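Local coordinates for protein transketolase (Campylobacter jejuni, PDB 3L84) that belongs to the transketolase family of thiamine diphosphate-binding enzymes and forms an assembly of two identical chains, at residues I389-M394 with S418-P423. Numbering follows the deposited sequence.
Sequences IREHAM and SEYLKP
The carbonyl oxygen of Tyr-420 lies over one face of the His-392 imidazole, 3.3 Å from His-392 CG and in touch with His-392 CB as well. Being above the ring rather than at its rim, it packs on the ring face as a van der Waals contact, not as a hydrogen bond. With CG anti to the backbone N (chi1 -161°), the imidazole reaches past Leu-421 to Pro-423, where His-392 CE1 stands 3.6 Å from Pro-423 CB. The two side chains cross at about a right angle, and CE1 and NE2 both rest on the pyrrolidine carbons. The two backbones come to 4.1 Å between His-392 CA and Leu-421 CA.

One residue earlier, Glu-391 bends at chi2 (86°), which carries OE1 back to 3.6 Å from Tyr-420 CD2. Carboxylate and phenol planes are 49° apart, an oblique van der Waals approach; the hydroxyl of Tyr-420 bonds instead to the backbone oxygen of Leu-116 of the second subunit. Leu-421 CB comes to 3.4 Å from the carbonyl oxygen of Glu-391, and Leu-421 CD2 meets the selenomethionine methyl, Met-394 CE, at 3.8 Å.

Glu-391 and Leu-421 both also touch Thr-413, which locates the contact: strand 408-414 of the parallel sheet in the pyrimidine binding domain links helix 391-404 to helix 418-431, and segments of these two helices meet beside its C-terminal end. No hydrogen bond joins the two segments, and His-392 ND1 is buried without a modelled partner. The chemistry is therefore consistent with two helices held together here by van der Waals packing, while the polar link of Tyr-420 ties this junction to the dimer interface.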
loop_
_atom_site.group_PDB
_atom_site.type_symbol
_atom_site.label_atom_id
_atom_site.label_comp_id
_atom_site.label_asym_id
_atom_site.label_seq_id
_atom_site.Cartn_x
_atom_site.Cartn_y
_atom_site.Cartn_z
ATOM N N ILE A 389 -5.613 -12.111 6.300
ATOM C CA ILE A 389 -5.487 -10.660 6.449
ATOM C C ILE A 389 -4.237 -10.245 5.675
ATOM O O ILE A 389 -3.211 -9.849 6.240
ATOM C CB ILE A 389 -5.524 -10.179 7.893
ATOM C CG1 ILE A 389 -6.735 -10.765 8.665
ATOM C CG2 ILE A 389 -5.626 -8.651 7.920
ATOM C CD1 ILE A 389 -6.568 -12.200 9.244
ATOM N N ARG A 390 -4.350 -10.362 4.341
ATOM C CA ARG A 390 -3.219 -10.266 3.434
ATOM C C ARG A 390 -3.643 -9.595 2.142
ATOM O O ARG A 390 -3.636 -10.178 1.057
ATOM C CB ARG A 390 -2.660 -11.672 3.109
ATOM C CG ARG A 390 -2.184 -12.492 4.288
ATOM C CD ARG A 390 -1.645 -13.814 3.792
ATOM N NE ARG A 390 -1.260 -14.738 4.851
ATOM C CZ ARG A 390 -2.014 -15.720 5.319
ATOM N NH1 ARG A 390 -3.228 -15.963 4.873
ATOM N NH2 ARG A 390 -1.499 -16.519 6.246
ATOM N N GLU A 391 -4.082 -8.371 2.234
ATOM C CA GLU A 391 -4.644 -7.704 1.066
ATOM C C GLU A 391 -3.660 -7.655 -0.085
ATOM O O GLU A 391 -4.021 -7.879 -1.242
ATOM C CB GLU A 391 -5.126 -6.279 1.379
ATOM C CG GLU A 391 -6.261 -6.161 2.360
ATOM C CD GLU A 391 -5.804 -6.120 3.802
ATOM O OE1 GLU A 391 -4.573 -6.175 4.093
ATOM O OE2 GLU A 391 -6.695 -6.008 4.680
ATOM N N HIS A 392 -2.426 -7.303 0.224
ATOM C CA HIS A 392 -1.444 -7.068 -0.838
ATOM C C HIS A 392 -1.108 -8.363 -1.560
ATOM O O HIS A 392 -1.169 -8.433 -2.791
ATOM C CB HIS A 392 -0.231 -6.395 -0.252
ATOM C CG HIS A 392 0.676 -5.690 -1.187
ATOM N ND1 HIS A 392 0.465 -5.441 -2.524
ATOM C CD2 HIS A 392 1.849 -5.095 -0.859
ATOM C CE1 HIS A 392 1.501 -4.723 -2.983
ATOM N NE2 HIS A 392 2.347 -4.536 -2.004
ATOM N N ALA A 393 -0.754 -9.406 -0.820
ATOM C CA ALA A 393 -0.487 -10.704 -1.440
ATOM C C ALA A 393 -1.728 -11.207 -2.174
ATOM O O ALA A 393 -1.591 -11.821 -3.225
ATOM C CB ALA A 393 -0.001 -11.714 -0.396
HETATM N N MSE A 394 -2.920 -10.995 -1.631
HETATM C CA MSE A 394 -4.129 -11.419 -2.350
HETATM C C MSE A 394 -4.163 -10.862 -3.759
HETATM O O MSE A 394 -4.390 -11.584 -4.758
HETATM C CB MSE A 394 -5.390 -10.966 -1.600
HETATM C CG MSE A 394 -6.663 -11.130 -2.394
HETATM SE SE MSE A 394 -8.250 -10.613 -1.399
HETATM C CE MSE A 394 -7.905 -8.678 -1.309
ATOM N N SER A 418 -8.134 -0.959 0.179
ATOM C CA SER A 418 -7.579 -0.931 -1.173
ATOM C C SER A 418 -6.157 -0.368 -1.139
ATOM O O SER A 418 -5.316 -0.731 -1.961
ATOM C CB SER A 418 -8.429 -0.103 -2.137
ATOM O OG SER A 418 -8.442 1.264 -1.799
ATOM N N GLU A 419 -5.891 0.511 -0.184
ATOM C CA GLU A 419 -4.555 1.134 -0.116
ATOM C C GLU A 419 -3.484 0.119 0.211
ATOM O O GLU A 419 -2.320 0.320 -0.166
ATOM C CB GLU A 419 -4.529 2.291 0.863
ATOM C CG GLU A 419 -5.512 3.370 0.474
ATOM C CD GLU A 419 -5.287 4.722 1.092
ATOM O OE1 GLU A 419 -4.781 4.794 2.238
ATOM O OE2 GLU A 419 -5.616 5.719 0.433
ATOM N N TYR A 420 -3.816 -0.954 0.915
ATOM C CA TYR A 420 -2.832 -2.009 1.201
ATOM C C TYR A 420 -2.472 -2.778 -0.040
ATOM O O TYR A 420 -1.356 -3.342 -0.066
ATOM C CB TYR A 420 -3.361 -2.985 2.263
ATOM C CG TYR A 420 -3.251 -2.560 3.714
ATOM C CD1 TYR A 420 -3.956 -1.502 4.228
ATOM C CD2 TYR A 420 -2.480 -3.313 4.607
ATOM C CE1 TYR A 420 -3.880 -1.161 5.570
ATOM C CE2 TYR A 420 -2.390 -2.981 5.961
ATOM C CZ TYR A 420 -3.103 -1.914 6.446
ATOM O OH TYR A 420 -3.018 -1.584 7.807
ATOM N N LEU A 421 -3.341 -2.842 -1.046
ATOM C CA LEU A 421 -3.108 -3.638 -2.264
ATOM C C LEU A 421 -2.841 -2.818 -3.523
ATOM O O LEU A 421 -2.623 -3.384 -4.616
ATOM C CB LEU A 421 -4.211 -4.696 -2.492
ATOM C CG LEU A 421 -5.649 -4.179 -2.613
ATOM C CD1 LEU A 421 -5.915 -3.361 -3.887
ATOM C CD2 LEU A 421 -6.616 -5.377 -2.549
ATOM N N LYS A 422 -2.860 -1.482 -3.417
ATOM C CA LYS A 422 -2.743 -0.597 -4.578
ATOM C C LYS A 422 -1.524 -0.911 -5.463
ATOM O O LYS A 422 -1.666 -0.883 -6.677
ATOM C CB LYS A 422 -2.772 0.856 -4.112
ATOM C CG LYS A 422 -2.494 1.932 -5.178
ATOM C CD LYS A 422 -3.512 2.008 -6.276
ATOM C CE LYS A 422 -3.136 3.076 -7.308
ATOM N NZ LYS A 422 -1.958 2.618 -8.119
ATOM N N PRO A 423 -0.348 -1.232 -4.907
ATOM C CA PRO A 423 0.791 -1.465 -5.834
ATOM C C PRO A 423 0.554 -2.642 -6.756
ATOM O O PRO A 423 0.980 -2.643 -7.908
ATOM C CB PRO A 423 1.975 -1.727 -4.884
ATOM C CG PRO A 423 1.602 -1.048 -3.643
ATOM C CD PRO A 423 0.090 -1.215 -3.498
#